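PDB 6N2C: tapirin from Caldicellulosiruptor hydrothermalis, which binds cellulose and probably helps the thermophilic bacterium that makes it to adhere to plant biomass, and carries a zinc ion in its C-terminal beta-helix domain. Local coordinates for residues A[172-177]-A[448-453]; A[291-296]-A[312-317]; A[382-387]-A[402-407]; A[395-400]-A[440-445]; A[200-205]-A[225-230]. One frame throughout, in Å; residues are numbered along the deposited sequence.

Contact 1 of 5, residues A[172-177]-A[448-453]; sequences YLLAWD and TIPAII
Ala451 is the bump and the Tyr172 ring the plate it presses on: its CB sits over the centre of the ring, 3.6 Å from the centroid and 12° off the normal, a CH-pi contact. The ring gets there because CG lies anti to the backbone N (chi1 -161°), which carries it across to the start of helix 451-457; the carbonyl O of Ile449 lies at its edge, near the plane. Beyond Ala451 comes a second plate, Trp176. Over one face of its six-membered ring lies Ile452 CD1, 4.0 Å from that centroid and offset toward the rim, while the backbone of Ala451 meets the indole edge. Pro450, the N-cap of the helix, touches Leu174, its CG 4.2 Å from Leu174 CB. The loop before the first strand of the beta-helix, bent by a type II turn from Leu173 to Trp176, thus clasps the first turn of a helix on the solenoid's flank. Ala451 N donates to Tyr172 O at 2.8 Å and 170°, in the carbonyl plane. A water gives its protons to Tyr172 O and Leu174 O and accepts from Ile452 N. A serine in place of Tyr172 would probably leave the methyl of Ala451 without its aromatic cover and deprive Glu454 of the phenol hydroxyl bonded to it. Ile452 CG2 lies 3.7 Å from the carbonyl O of Ala175, against the turn.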
# COMPACT_ATOMS: atom_id res chain seq x y z
N TYR A 172 -11.88 7.40 12.78
CA TYR A 172 -12.77 7.34 11.63
C TYR A 172 -12.19 8.22 10.55
O TYR A 172 -12.30 7.90 9.33
CB TYR A 172 -14.17 7.79 12.00
CG TYR A 172 -15.24 7.35 11.05
CD1 TYR A 172 -15.19 6.08 10.38
CD2 TYR A 172 -16.31 8.21 10.78
CE1 TYR A 172 -16.16 5.69 9.50
CE2 TYR A 172 -17.29 7.85 9.88
CZ TYR A 172 -17.26 6.61 9.25
OH TYR A 172 -18.23 6.28 8.37
N LEU A 173 -11.57 9.33 10.95
CA LEU A 173 -11.03 10.31 9.98
C LEU A 173 -9.57 10.13 9.50
O LEU A 173 -8.96 11.02 8.88
CB LEU A 173 -11.24 11.73 10.49
CG LEU A 173 -12.72 12.05 10.77
CD1 LEU A 173 -12.73 13.51 11.25
CD2 LEU A 173 -13.59 11.89 9.56
N LEU A 174 -8.99 8.99 9.84
CA LEU A 174 -7.62 8.71 9.46
C LEU A 174 -7.53 8.82 7.95
O LEU A 174 -8.34 8.19 7.25
CB LEU A 174 -7.29 7.27 9.86
CG LEU A 174 -5.84 6.81 9.46
CD1 LEU A 174 -4.77 7.72 10.01
CD2 LEU A 174 -5.72 5.42 9.98
N ALA A 175 -6.60 9.64 7.51
CA ALA A 175 -6.29 9.81 6.07
C ALA A 175 -7.43 10.38 5.27
O ALA A 175 -7.47 10.29 4.07
CB ALA A 175 -5.74 8.54 5.41
N TRP A 176 -8.39 11.03 5.93
CA TRP A 176 -9.44 11.69 5.16
C TRP A 176 -8.87 12.80 4.31
O TRP A 176 -8.13 13.60 4.81
CB TRP A 176 -10.50 12.27 6.10
CG TRP A 176 -11.60 12.91 5.21
CD1 TRP A 176 -11.62 14.20 4.71
CD2 TRP A 176 -12.68 12.24 4.67
NE1 TRP A 176 -12.72 14.33 3.89
CE2 TRP A 176 -13.38 13.14 3.85
CE3 TRP A 176 -13.17 10.92 4.78
CZ2 TRP A 176 -14.49 12.76 3.12
CZ3 TRP A 176 -14.28 10.54 4.10
CH2 TRP A 176 -14.96 11.49 3.27
N ASP A 177 -9.16 12.83 3.01
CA ASP A 177 -8.57 13.87 2.15
C ASP A 177 -9.68 14.22 1.13
O ASP A 177 -9.95 13.45 0.22
CB ASP A 177 -7.30 13.37 1.41
CG ASP A 177 -6.67 14.41 0.55
OD1 ASP A 177 -7.26 15.51 0.34
OD2 ASP A 177 -5.55 14.15 0.02
N THR A 448 -11.45 0.85 13.76
CA THR A 448 -12.52 0.99 12.80
C THR A 448 -11.93 1.25 11.39
O THR A 448 -10.83 1.81 11.22
CB THR A 448 -13.53 2.12 13.16
OG1 THR A 448 -14.65 1.96 12.31
CG2 THR A 448 -12.94 3.54 13.00
N ILE A 449 -12.68 0.81 10.41
CA ILE A 449 -12.33 1.09 8.98
C ILE A 449 -12.47 2.61 8.73
O ILE A 449 -13.55 3.21 9.05
CB ILE A 449 -13.24 0.38 8.03
CG1 ILE A 449 -13.19 -1.13 8.21
CG2 ILE A 449 -12.90 0.78 6.60
CD1 ILE A 449 -11.80 -1.69 8.34
N PRO A 450 -11.41 3.26 8.23
CA PRO A 450 -11.45 4.69 8.00
C PRO A 450 -12.55 5.04 7.01
O PRO A 450 -12.80 4.34 6.04
CB PRO A 450 -10.08 4.99 7.42
CG PRO A 450 -9.18 3.98 8.07
CD PRO A 450 -10.07 2.75 7.91
N ALA A 451 -13.18 6.18 7.28
CA ALA A 451 -14.27 6.67 6.47
C ALA A 451 -13.86 6.88 5.05
O ALA A 451 -14.61 6.52 4.16
CB ALA A 451 -14.83 7.98 7.03
N ILE A 452 -12.65 7.36 4.85
CA ILE A 452 -12.15 7.56 3.49
C ILE A 452 -12.15 6.26 2.70
O ILE A 452 -12.48 6.26 1.49
CB ILE A 452 -10.80 8.29 3.45
CG1 ILE A 452 -10.43 8.82 2.11
CG2 ILE A 452 -9.68 7.36 3.91
CD1 ILE A 452 -11.38 9.81 1.51
N ILE A 453 -11.80 5.13 3.32
CA ILE A 453 -11.80 3.85 2.63
C ILE A 453 -13.21 3.37 2.34
O ILE A 453 -13.49 2.86 1.24
CB ILE A 453 -11.04 2.75 3.47
CG1 ILE A 453 -9.60 3.17 3.71
CG2 ILE A 453 -11.24 1.36 2.85
CD1 ILE A 453 -8.69 3.25 2.49
O HOH W 1 -11.09 8.67 6.92

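Contact 2 of 5, residues A[291-296]-A[312-317]; sequences NALFCD and EFAYFN
Phe294 and Phe313 meet through different first torsions: Phe294 CG is anti to its carbonyl carbon, whereas Phe313 CG stands between backbone N and carbonyl carbon (chi1 64°), which swings its ring back over the neighbouring strand. The result is an offset edge-to-face pair, planes at 80° and centroids 5.2 Å apart, with the edge of Phe313 directed at the face of Phe294. The same Phe313 ring receives the methyl of Ala292 over a face, CB 3.5 Å from CZ. Farther along the same side of the Phe294 ring, Tyr315 CD2 comes within 3.6 Å of Phe294 CE2, the rings oblique, so three aromatics form one cluster. A serine at Phe294 would probably take away the face that receives the Phe313 edge and leave a gap beside Phe313 and Tyr315.

The backbones pair as parallel strands of successive beta-helix coils, their end-to-end directions nearly the same. Leu293 uses both its backbone groups toward the same strand, N donating to Phe313 O and O accepting from Tyr315 N; Cys295 N then donates to Tyr315 O. At the corner Asn291 O accepts from both Glu312 N and Phe313 N, which approach from the same face of its plane. At the other end Asn317 ND2 donates to Asp296 OD1 at 2.9 Å and 171°, on the anti side of the carboxylate, with the amide and carboxylate planes steeply inclined.

Strands 273-276 and 333-335 continue the stack beyond these two, Phe294 stacking on Phe275, while Pro447 and Pro450 of the segment leading to helix 451-457 lie against Phe313 and Phe294 respectively.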
# COMPACT_ATOMS: atom_id res chain seq x y z
N ASN A 291 2.58 3.74 8.69
CA ASN A 291 1.97 4.17 9.94
C ASN A 291 0.83 3.23 10.25
O ASN A 291 1.04 2.30 11.02
CB ASN A 291 1.57 5.66 9.84
CG ASN A 291 2.78 6.63 9.80
OD1 ASN A 291 3.95 6.32 10.17
ND2 ASN A 291 2.49 7.85 9.31
N ALA A 292 -0.37 3.38 9.64
CA ALA A 292 -1.41 2.39 9.77
C ALA A 292 -1.43 1.52 8.52
O ALA A 292 -1.39 2.06 7.39
CB ALA A 292 -2.78 3.08 9.97
N LEU A 293 -1.57 0.21 8.71
CA LEU A 293 -1.60 -0.74 7.62
C LEU A 293 -2.74 -1.70 7.87
O LEU A 293 -2.86 -2.31 8.94
CB LEU A 293 -0.21 -1.45 7.58
CG LEU A 293 -0.00 -2.50 6.49
CD1 LEU A 293 1.49 -2.74 6.33
CD2 LEU A 293 -0.69 -3.79 6.71
N PHE A 294 -3.62 -1.85 6.87
CA PHE A 294 -4.64 -2.83 6.90
C PHE A 294 -4.45 -3.75 5.67
O PHE A 294 -4.24 -3.26 4.58
CB PHE A 294 -6.06 -2.22 6.73
CG PHE A 294 -6.54 -1.32 7.84
CD1 PHE A 294 -5.94 -0.07 8.00
CD2 PHE A 294 -7.68 -1.63 8.60
CE1 PHE A 294 -6.46 0.83 8.95
CE2 PHE A 294 -8.16 -0.74 9.51
CZ PHE A 294 -7.56 0.47 9.69
N CYS A 295 -4.59 -5.09 5.82
CA CYS A 295 -4.54 -5.93 4.65
C CYS A 295 -5.19 -7.25 4.95
O CYS A 295 -5.47 -7.52 6.11
CB CYS A 295 -3.11 -6.10 4.05
SG CYS A 295 -2.04 -7.01 5.24
N ASP A 296 -5.48 -8.07 3.96
CA ASP A 296 -5.92 -9.42 4.28
C ASP A 296 -4.73 -10.24 4.83
O ASP A 296 -4.82 -10.84 5.90
CB ASP A 296 -6.51 -10.12 3.11
CG ASP A 296 -6.86 -11.56 3.37
OD1 ASP A 296 -7.72 -11.88 4.19
OD2 ASP A 296 -6.20 -12.41 2.74
N GLU A 312 2.28 2.80 13.71
CA GLU A 312 1.06 2.82 14.49
C GLU A 312 0.43 1.46 14.64
O GLU A 312 0.34 0.98 15.79
CB GLU A 312 0.05 3.81 13.89
CG GLU A 312 0.54 5.24 13.91
CD GLU A 312 0.48 5.94 15.26
OE1 GLU A 312 1.19 6.96 15.35
OE2 GLU A 312 -0.25 5.52 16.19
N PHE A 313 -0.02 0.84 13.55
CA PHE A 313 -0.48 -0.52 13.67
C PHE A 313 -0.54 -1.23 12.33
O PHE A 313 -0.54 -0.57 11.27
CB PHE A 313 -1.86 -0.62 14.38
CG PHE A 313 -2.96 0.05 13.61
CD1 PHE A 313 -3.55 -0.62 12.55
CD2 PHE A 313 -3.37 1.35 13.92
CE1 PHE A 313 -4.57 0.01 11.78
CE2 PHE A 313 -4.38 1.97 13.12
CZ PHE A 313 -4.99 1.28 12.08
N ALA A 314 -0.61 -2.57 12.42
CA ALA A 314 -0.98 -3.38 11.29
C ALA A 314 -2.10 -4.26 11.70
O ALA A 314 -2.05 -4.92 12.78
CB ALA A 314 0.23 -4.18 10.80
N TYR A 315 -3.11 -4.37 10.84
CA TYR A 315 -4.32 -5.09 11.09
C TYR A 315 -4.47 -5.99 9.91
O TYR A 315 -4.46 -5.54 8.77
CB TYR A 315 -5.49 -4.09 11.28
CG TYR A 315 -6.89 -4.55 11.45
CD1 TYR A 315 -7.28 -5.92 11.49
CD2 TYR A 315 -7.96 -3.60 11.62
CE1 TYR A 315 -8.64 -6.27 11.60
CE2 TYR A 315 -9.26 -3.99 11.74
CZ TYR A 315 -9.61 -5.30 11.71
OH TYR A 315 -10.91 -5.66 11.87
N PHE A 316 -4.66 -7.31 10.14
CA PHE A 316 -4.55 -8.32 9.08
C PHE A 316 -5.33 -9.57 9.45
O PHE A 316 -5.63 -9.79 10.63
CB PHE A 316 -3.04 -8.76 8.84
CG PHE A 316 -2.38 -9.16 10.14
CD1 PHE A 316 -2.56 -10.42 10.67
CD2 PHE A 316 -1.75 -8.17 10.89
CE1 PHE A 316 -2.01 -10.73 11.92
CE2 PHE A 316 -1.23 -8.49 12.13
CZ PHE A 316 -1.35 -9.74 12.63
N ASN A 317 -5.71 -10.35 8.44
CA ASN A 317 -6.23 -11.66 8.71
C ASN A 317 -5.09 -12.70 8.90
O ASN A 317 -5.28 -13.71 9.65
CB ASN A 317 -7.23 -12.10 7.63
CG ASN A 317 -8.50 -11.30 7.71
OD1 ASN A 317 -8.98 -11.00 8.83
ND2 ASN A 317 -9.01 -10.84 6.56

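Contact 3 of 5, residues A[382-387]-A[402-407]; sequences KIDGEV and ISNLNS
Two successive coils of the parallel beta-helix meet where strands 380-384 and 400-403 run out into their turns, 400-403 being outermost on its face. The parallel register is set by Ser403 N donating to Ile383 O and by Gly385 N donating to Ser403 O at 2.9 Å. On the face that carries Ile383 and Ile402, Ile383 CB packs on Ile402 CG2. On the face of Asp384 and Ser403, Asp384 also reaches past the strand end to lie side by side with Asn404, pointing the same way. Asn404 ND2 gives a nearly straight bond (3.0 Å, 171°) to the syn side of Asp384 OD1, with the oxygen in the amide plane but the donor 27° out of the carboxylate plane. A water links Lys382 NZ, Ile383 O and Ser403 OG. Gly385 adopts backbone angles at which a CB would jam against the preceding carbonyl.

Past the strands, a side-chain carboxylate takes over from the backbone pairing. Glu386, bent at chi2, crosses Leu405 at about a right angle and carries its carboxylate to backbone amides of the facing turn. OE2 accepts from Asn406 N at 2.8 Å and Ser407 N at 2.9 Å, which arrive from opposite faces of its plane, and a water bridges OE2 to Asn406 ND2. These bonds probably favour the charged acid. Glu386 OE1 accepts from Ser407 OG at 3.1 Å, the hydroxyl sitting 61° out of the carboxylate plane.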
# COMPACT_ATOMS: atom_id res chain seq x y z
N LYS A 382 0.95 -22.07 19.41
CA LYS A 382 1.69 -23.27 19.01
C LYS A 382 3.16 -22.95 18.95
O LYS A 382 3.54 -21.99 18.29
CB LYS A 382 1.24 -23.82 17.65
CG LYS A 382 1.98 -25.07 17.19
CD LYS A 382 1.38 -25.56 15.89
CE LYS A 382 2.08 -26.78 15.34
NZ LYS A 382 2.03 -28.04 16.19
N ILE A 383 3.98 -23.70 19.70
CA ILE A 383 5.43 -23.60 19.71
C ILE A 383 5.94 -25.02 19.31
O ILE A 383 5.52 -26.02 19.91
CB ILE A 383 5.94 -23.20 21.07
CG1 ILE A 383 5.59 -21.74 21.35
CG2 ILE A 383 7.45 -23.36 21.14
CD1 ILE A 383 5.89 -21.32 22.74
N ASP A 384 6.70 -25.08 18.20
CA ASP A 384 7.32 -26.30 17.74
C ASP A 384 8.80 -26.03 17.64
O ASP A 384 9.27 -25.18 16.83
CB ASP A 384 6.66 -26.76 16.43
CG ASP A 384 7.34 -27.96 15.82
OD1 ASP A 384 8.11 -28.58 16.50
OD2 ASP A 384 7.05 -28.21 14.65
N GLY A 385 9.57 -26.70 18.47
CA GLY A 385 11.01 -26.50 18.52
C GLY A 385 11.53 -25.51 19.49
O GLY A 385 10.76 -24.92 20.25
N GLU A 386 12.85 -25.29 19.44
CA GLU A 386 13.54 -24.47 20.41
C GLU A 386 13.50 -23.09 19.83
O GLU A 386 14.51 -22.47 19.50
CB GLU A 386 14.98 -24.95 20.69
CG GLU A 386 15.00 -26.40 21.34
CD GLU A 386 14.53 -26.44 22.80
OE1 GLU A 386 14.48 -25.37 23.47
OE2 GLU A 386 14.15 -27.55 23.32
N VAL A 387 12.27 -22.55 19.81
CA VAL A 387 12.08 -21.16 19.35
C VAL A 387 12.85 -20.13 20.20
O VAL A 387 13.23 -20.36 21.32
CB VAL A 387 10.55 -20.84 19.25
CG1 VAL A 387 9.87 -21.82 18.32
CG2 VAL A 387 9.87 -20.83 20.61
N ILE A 402 2.52 -27.53 22.51
CA ILE A 402 3.98 -27.57 22.45
C ILE A 402 4.45 -28.91 21.86
O ILE A 402 3.80 -29.96 22.03
CB ILE A 402 4.62 -27.30 23.80
CG1 ILE A 402 4.01 -28.19 24.92
CG2 ILE A 402 4.46 -25.84 24.17
CD1 ILE A 402 4.89 -28.25 26.16
N SER A 403 5.54 -28.83 21.11
CA SER A 403 6.20 -30.04 20.57
C SER A 403 7.65 -29.78 20.33
O SER A 403 8.07 -28.64 20.09
CB SER A 403 5.51 -30.52 19.34
OG SER A 403 5.54 -29.58 18.31
N ASN A 404 8.44 -30.87 20.34
CA ASN A 404 9.89 -30.78 20.06
C ASN A 404 10.53 -29.74 20.89
O ASN A 404 11.46 -29.08 20.49
CB ASN A 404 10.13 -30.60 18.58
CG ASN A 404 9.58 -31.76 17.80
OD1 ASN A 404 9.96 -32.91 18.06
ND2 ASN A 404 8.70 -31.47 16.82
N LEU A 405 10.02 -29.58 22.11
CA LEU A 405 10.50 -28.53 22.97
C LEU A 405 10.98 -29.27 24.19
O LEU A 405 10.12 -29.75 25.04
CB LEU A 405 9.32 -27.58 23.34
CG LEU A 405 9.71 -26.46 24.33
CD1 LEU A 405 10.76 -25.57 23.72
CD2 LEU A 405 8.49 -25.67 24.82
N ASN A 406 12.31 -29.39 24.30
CA ASN A 406 12.94 -30.17 25.35
C ASN A 406 13.60 -29.38 26.44
O ASN A 406 13.52 -29.79 27.60
CB ASN A 406 13.92 -31.14 24.70
CG ASN A 406 13.21 -32.02 23.72
OD1 ASN A 406 12.21 -32.67 24.07
ND2 ASN A 406 13.65 -31.98 22.45
N SER A 407 14.26 -28.28 26.11
CA SER A 407 14.86 -27.43 27.13
C SER A 407 14.14 -26.10 27.36
O SER A 407 14.05 -25.65 28.46
CB SER A 407 16.32 -27.15 26.82
OG SER A 407 16.47 -26.32 25.68
O HOH W 2 3.40 -27.74 18.48
O HOH W 3 15.10 -29.88 21.74

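Contact 4 of 5, residues A[395-400]-A[440-445]; sequences VCSGTI and VNFQIP
An extended segment after strand 434-436 runs along the outside of the solenoid and here crosses the end of strand 393-396. Val395 and Val440 meet most closely, with Ser397 and Phe442 adding a comparable share. Val440 CG2 touches Val395 CG1 at 3.5 Å, methyl to methyl, at a slant. In Val440 both branches are used: CG2 is anti to the backbone N, and CG1 stands between N and the carbonyl carbon (chi1 71°), where it reaches the carbonyl O of Cys396 at 3.5 Å. In this parallel beta-helix the strand belongs to a face already paired on both sides, Val395 with strand 374-378 and Cys396 with the coil holding Glu418, which is consistent with the passing segment adding mainly side-chain packing. Phe442 supplies the next piece, its CD1 4.2 Å from Val395 CG1 and its CE1 3.8 Å from Ser397 OG, both partners placed obliquely to the ring. That ring also meets Tyr377 of strand 374-378, planes at about 50°. Direct polar bonds are absent; a water lies 2.8 Å from Val440 O and 3.0 Å from Ser397 O, near enough to join them. Ser397 CB touches Val440 O at 3.6 Å, its hydroxyl weakly bonded to Cys378 O.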
# COMPACT_ATOMS: atom_id res chain seq x y z
N VAL A 395 -0.57 -13.99 27.02
CA VAL A 395 -1.89 -14.36 27.48
C VAL A 395 -2.45 -15.31 26.48
O VAL A 395 -2.56 -14.95 25.32
CB VAL A 395 -2.78 -13.09 27.60
CG1 VAL A 395 -4.21 -13.47 27.95
CG2 VAL A 395 -2.23 -12.20 28.68
N CYS A 396 -2.86 -16.51 26.86
CA CYS A 396 -3.40 -17.44 25.92
C CYS A 396 -4.78 -17.87 26.50
O CYS A 396 -4.83 -18.54 27.54
CB CYS A 396 -2.50 -18.67 25.72
SG CYS A 396 -3.22 -19.91 24.66
N SER A 397 -5.90 -17.54 25.83
CA SER A 397 -7.24 -17.92 26.31
C SER A 397 -7.69 -19.26 25.87
O SER A 397 -8.68 -19.79 26.41
CB SER A 397 -8.22 -16.88 25.80
OG SER A 397 -8.15 -16.88 24.36
N GLY A 398 -7.01 -19.90 24.87
CA GLY A 398 -7.44 -21.16 24.31
C GLY A 398 -6.51 -22.27 24.74
O GLY A 398 -6.42 -22.55 25.91
N THR A 399 -5.75 -22.84 23.80
CA THR A 399 -4.89 -23.97 24.11
C THR A 399 -3.47 -23.61 23.67
O THR A 399 -3.24 -23.00 22.59
CB THR A 399 -5.43 -25.16 23.30
OG1 THR A 399 -6.76 -25.46 23.78
CG2 THR A 399 -4.55 -26.35 23.43
N ILE A 400 -2.50 -24.04 24.47
CA ILE A 400 -1.06 -23.98 24.12
C ILE A 400 -0.69 -25.40 23.69
O ILE A 400 -0.86 -26.38 24.49
CB ILE A 400 -0.22 -23.59 25.32
CG1 ILE A 400 -0.58 -22.21 25.78
CG2 ILE A 400 1.28 -23.61 25.02
CD1 ILE A 400 0.18 -21.63 26.93
N VAL A 440 -9.22 -16.57 31.82
CA VAL A 440 -8.46 -15.52 31.14
C VAL A 440 -9.12 -15.28 29.76
O VAL A 440 -9.63 -16.21 29.08
CB VAL A 440 -6.92 -15.80 31.03
CG1 VAL A 440 -6.70 -16.89 30.03
CG2 VAL A 440 -6.22 -14.54 30.62
N ASN A 441 -9.31 -13.99 29.46
CA ASN A 441 -10.04 -13.63 28.25
C ASN A 441 -9.61 -12.27 27.78
O ASN A 441 -9.13 -11.49 28.55
CB ASN A 441 -11.58 -13.65 28.45
CG ASN A 441 -12.03 -12.51 29.37
OD1 ASN A 441 -12.32 -11.40 28.91
ND2 ASN A 441 -11.96 -12.76 30.70
N PHE A 442 -9.76 -12.01 26.48
CA PHE A 442 -9.51 -10.67 25.96
C PHE A 442 -10.35 -10.47 24.69
O PHE A 442 -10.70 -11.41 23.96
CB PHE A 442 -8.00 -10.39 25.67
CG PHE A 442 -7.43 -11.30 24.63
CD1 PHE A 442 -7.10 -12.61 24.97
CD2 PHE A 442 -7.32 -10.89 23.30
CE1 PHE A 442 -6.57 -13.48 24.03
CE2 PHE A 442 -6.83 -11.76 22.36
CZ PHE A 442 -6.49 -13.08 22.72
N GLN A 443 -10.63 -9.23 24.42
CA GLN A 443 -11.49 -8.85 23.30
C GLN A 443 -10.64 -7.84 22.52
O GLN A 443 -10.28 -6.82 23.02
CB GLN A 443 -12.86 -8.20 23.76
CG GLN A 443 -13.89 -9.14 24.38
CD GLN A 443 -13.47 -9.53 25.76
OE1 GLN A 443 -13.30 -8.67 26.58
NE2 GLN A 443 -13.23 -10.83 26.01
N ILE A 444 -10.27 -8.20 21.28
CA ILE A 444 -9.26 -7.40 20.59
C ILE A 444 -9.89 -6.07 20.14
O ILE A 444 -10.90 -6.14 19.46
CB ILE A 444 -8.80 -8.17 19.37
CG1 ILE A 444 -8.04 -9.39 19.82
CG2 ILE A 444 -7.86 -7.26 18.52
CD1 ILE A 444 -7.82 -10.43 18.73
N PRO A 445 -9.26 -4.94 20.43
CA PRO A 445 -9.85 -3.62 20.13
C PRO A 445 -9.47 -3.13 18.70
O PRO A 445 -8.67 -2.23 18.52
CB PRO A 445 -9.23 -2.74 21.14
CG PRO A 445 -7.86 -3.34 21.36
CD PRO A 445 -8.08 -4.80 21.29
O HOH W 4 -10.16 -18.97 28.88

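Contact 5 of 5, residues A[200-205]-A[225-230]; sequences ITVTTR and YTIKAD
Thr203 and Tyr225 join hydroxyls at the side of two parallel strands, 200-203 and 227-229, neighbouring rungs on one face of the beta-helix whose axes run 4.8 Å apart at 9°. Backbone donors and acceptors are consumed in alternation. Val202 uses both its groups across the contact, N donating to Thr226 O (2.7 Å) and O accepting from Lys228 N, nearly in line with the carbonyl. Thr204 N then donates to Lys228 O, and at the corner Asp230 N donates to Arg205 O. Thr201 and Thr203 turn their own backbone groups the other way, to strand 548-552, which carries the zinc ligand Glu551; the Thr203 side chain lies about 8 Å from the zinc, beside the site.

Among side chains, the Tyr225 ring folds back because CG stands between backbone N and carbonyl carbon (chi1 53°), laying one face over Lys228 CB and bringing its hydroxyl to Thr203. Thr226 OG1 is bonded to Asp218 and to Lys246 N. Asp230 OD2 lies at the edge of the Arg205 guanidinium, 3.5 Å from NE, a long salt bridge with the two planes 69° apart. On the Val202 side, Val202 CB packs on Ile227 CG1 at 4.1 Å. Thr203 OG1 and Tyr225 OH stand 2.5 Å apart, a hydrogen bond whose exact length is doubtful and in which either may donate, with OG1 near the plane of the phenol ring at its edge.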
# COMPACT_ATOMS: atom_id res chain seq x y z
N ILE A 200 10.76 5.21 -15.20
CA ILE A 200 9.80 6.33 -15.19
C ILE A 200 9.84 6.90 -13.81
O ILE A 200 9.82 6.14 -12.84
CB ILE A 200 8.39 5.91 -15.72
CG1 ILE A 200 8.59 5.46 -17.22
CG2 ILE A 200 7.37 7.08 -15.59
CD1 ILE A 200 7.39 5.14 -18.08
N THR A 201 9.89 8.23 -13.69
CA THR A 201 9.76 8.94 -12.43
C THR A 201 8.49 9.77 -12.50
O THR A 201 8.32 10.53 -13.44
CB THR A 201 10.95 9.85 -12.20
OG1 THR A 201 12.17 9.06 -12.16
CG2 THR A 201 10.86 10.56 -10.92
N VAL A 202 7.60 9.54 -11.56
CA VAL A 202 6.27 10.22 -11.50
C VAL A 202 6.27 11.08 -10.24
O VAL A 202 6.44 10.56 -9.16
CB VAL A 202 5.13 9.22 -11.44
CG1 VAL A 202 3.78 9.91 -11.27
CG2 VAL A 202 5.11 8.31 -12.65
N THR A 203 5.92 12.39 -10.38
CA THR A 203 5.63 13.28 -9.29
C THR A 203 4.18 13.71 -9.49
O THR A 203 3.86 14.25 -10.54
CB THR A 203 6.57 14.49 -9.27
OG1 THR A 203 7.95 14.06 -9.30
CG2 THR A 203 6.36 15.33 -8.00
N THR A 204 3.33 13.38 -8.53
CA THR A 204 1.90 13.66 -8.67
C THR A 204 1.26 14.05 -7.41
O THR A 204 1.83 13.96 -6.30
CB THR A 204 1.20 12.50 -9.36
OG1 THR A 204 -0.12 12.93 -9.81
CG2 THR A 204 0.98 11.36 -8.36
N ARG A 205 0.01 14.51 -7.51
CA ARG A 205 -0.81 14.68 -6.33
C ARG A 205 -1.57 13.39 -6.19
O ARG A 205 -1.05 12.47 -5.49
CB ARG A 205 -1.77 15.89 -6.38
CG ARG A 205 -1.12 17.22 -6.28
CD ARG A 205 -2.21 18.26 -6.06
NE ARG A 205 -2.95 18.12 -4.79
CZ ARG A 205 -3.79 19.04 -4.32
NH1 ARG A 205 -4.07 20.15 -5.03
NH2 ARG A 205 -4.42 18.82 -3.18
N TYR A 225 13.06 8.92 -6.46
CA TYR A 225 11.88 8.06 -6.27
C TYR A 225 11.41 7.72 -7.61
O TYR A 225 11.74 8.38 -8.61
CB TYR A 225 10.81 8.74 -5.41
CG TYR A 225 10.43 10.09 -5.92
CD1 TYR A 225 9.60 10.22 -6.99
CD2 TYR A 225 10.84 11.23 -5.25
CE1 TYR A 225 9.22 11.48 -7.48
CE2 TYR A 225 10.52 12.50 -5.70
CZ TYR A 225 9.69 12.64 -6.79
OH TYR A 225 9.38 13.90 -7.26
N THR A 226 10.70 6.63 -7.68
CA THR A 226 9.93 6.23 -8.82
C THR A 226 8.58 6.98 -8.86
O THR A 226 8.13 7.44 -9.93
CB THR A 226 9.69 4.74 -8.79
OG1 THR A 226 10.99 4.10 -8.63
CG2 THR A 226 9.07 4.30 -10.04
N ILE A 227 7.84 6.89 -7.76
CA ILE A 227 6.54 7.63 -7.69
C ILE A 227 6.54 8.35 -6.36
O ILE A 227 6.78 7.77 -5.31
CB ILE A 227 5.34 6.69 -7.70
CG1 ILE A 227 5.29 5.92 -9.01
CG2 ILE A 227 4.06 7.48 -7.49
CD1 ILE A 227 4.08 4.94 -9.00
N LYS A 228 6.18 9.64 -6.41
CA LYS A 228 5.87 10.42 -5.25
C LYS A 228 4.40 10.94 -5.46
O LYS A 228 4.13 11.52 -6.49
CB LYS A 228 6.82 11.57 -5.07
CG LYS A 228 6.47 12.36 -3.83
CD LYS A 228 7.40 13.56 -3.69
CE LYS A 228 7.05 14.43 -2.48
NZ LYS A 228 7.14 13.65 -1.18
N ALA A 229 3.55 10.66 -4.51
CA ALA A 229 2.10 11.00 -4.62
C ALA A 229 1.54 11.35 -3.30
O ALA A 229 1.98 10.88 -2.28
CB ALA A 229 1.39 9.77 -5.16
N ASP A 230 0.43 12.11 -3.27
CA ASP A 230 -0.37 12.23 -2.08
C ASP A 230 -1.21 11.00 -1.82
O ASP A 230 -1.33 10.51 -0.70
CB ASP A 230 -1.41 13.40 -2.25
CG ASP A 230 -0.78 14.79 -2.35
OD1 ASP A 230 0.39 14.94 -2.04
OD2 ASP A 230 -1.58 15.72 -2.62

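How the contacts relate
Contacts 2, 3 and 5 each join neighbouring coils of the beta-helix through parallel strand pairs; contact 1 joins the helix start to the loop before strand 186-190, and contact 4 lays the preceding outer segment against strand 393-396. Contacts 1, 2, 4 and 5 are partly buried. Contact 2, its centre about 10 Å from the centre of the chain, is aromatic. Contact 3, its centre about 35 Å from that point, is the surface one and relies on carboxylates and water; contact 5, beyond the chain's centre, on hydroxyls and a salt bridge. Contacts 1 and 2 touch, Pro450 CD packing on Phe294 CZ at 3.8 Å. Contact 4 is sparser, mostly apolar packing with a water between carbonyls.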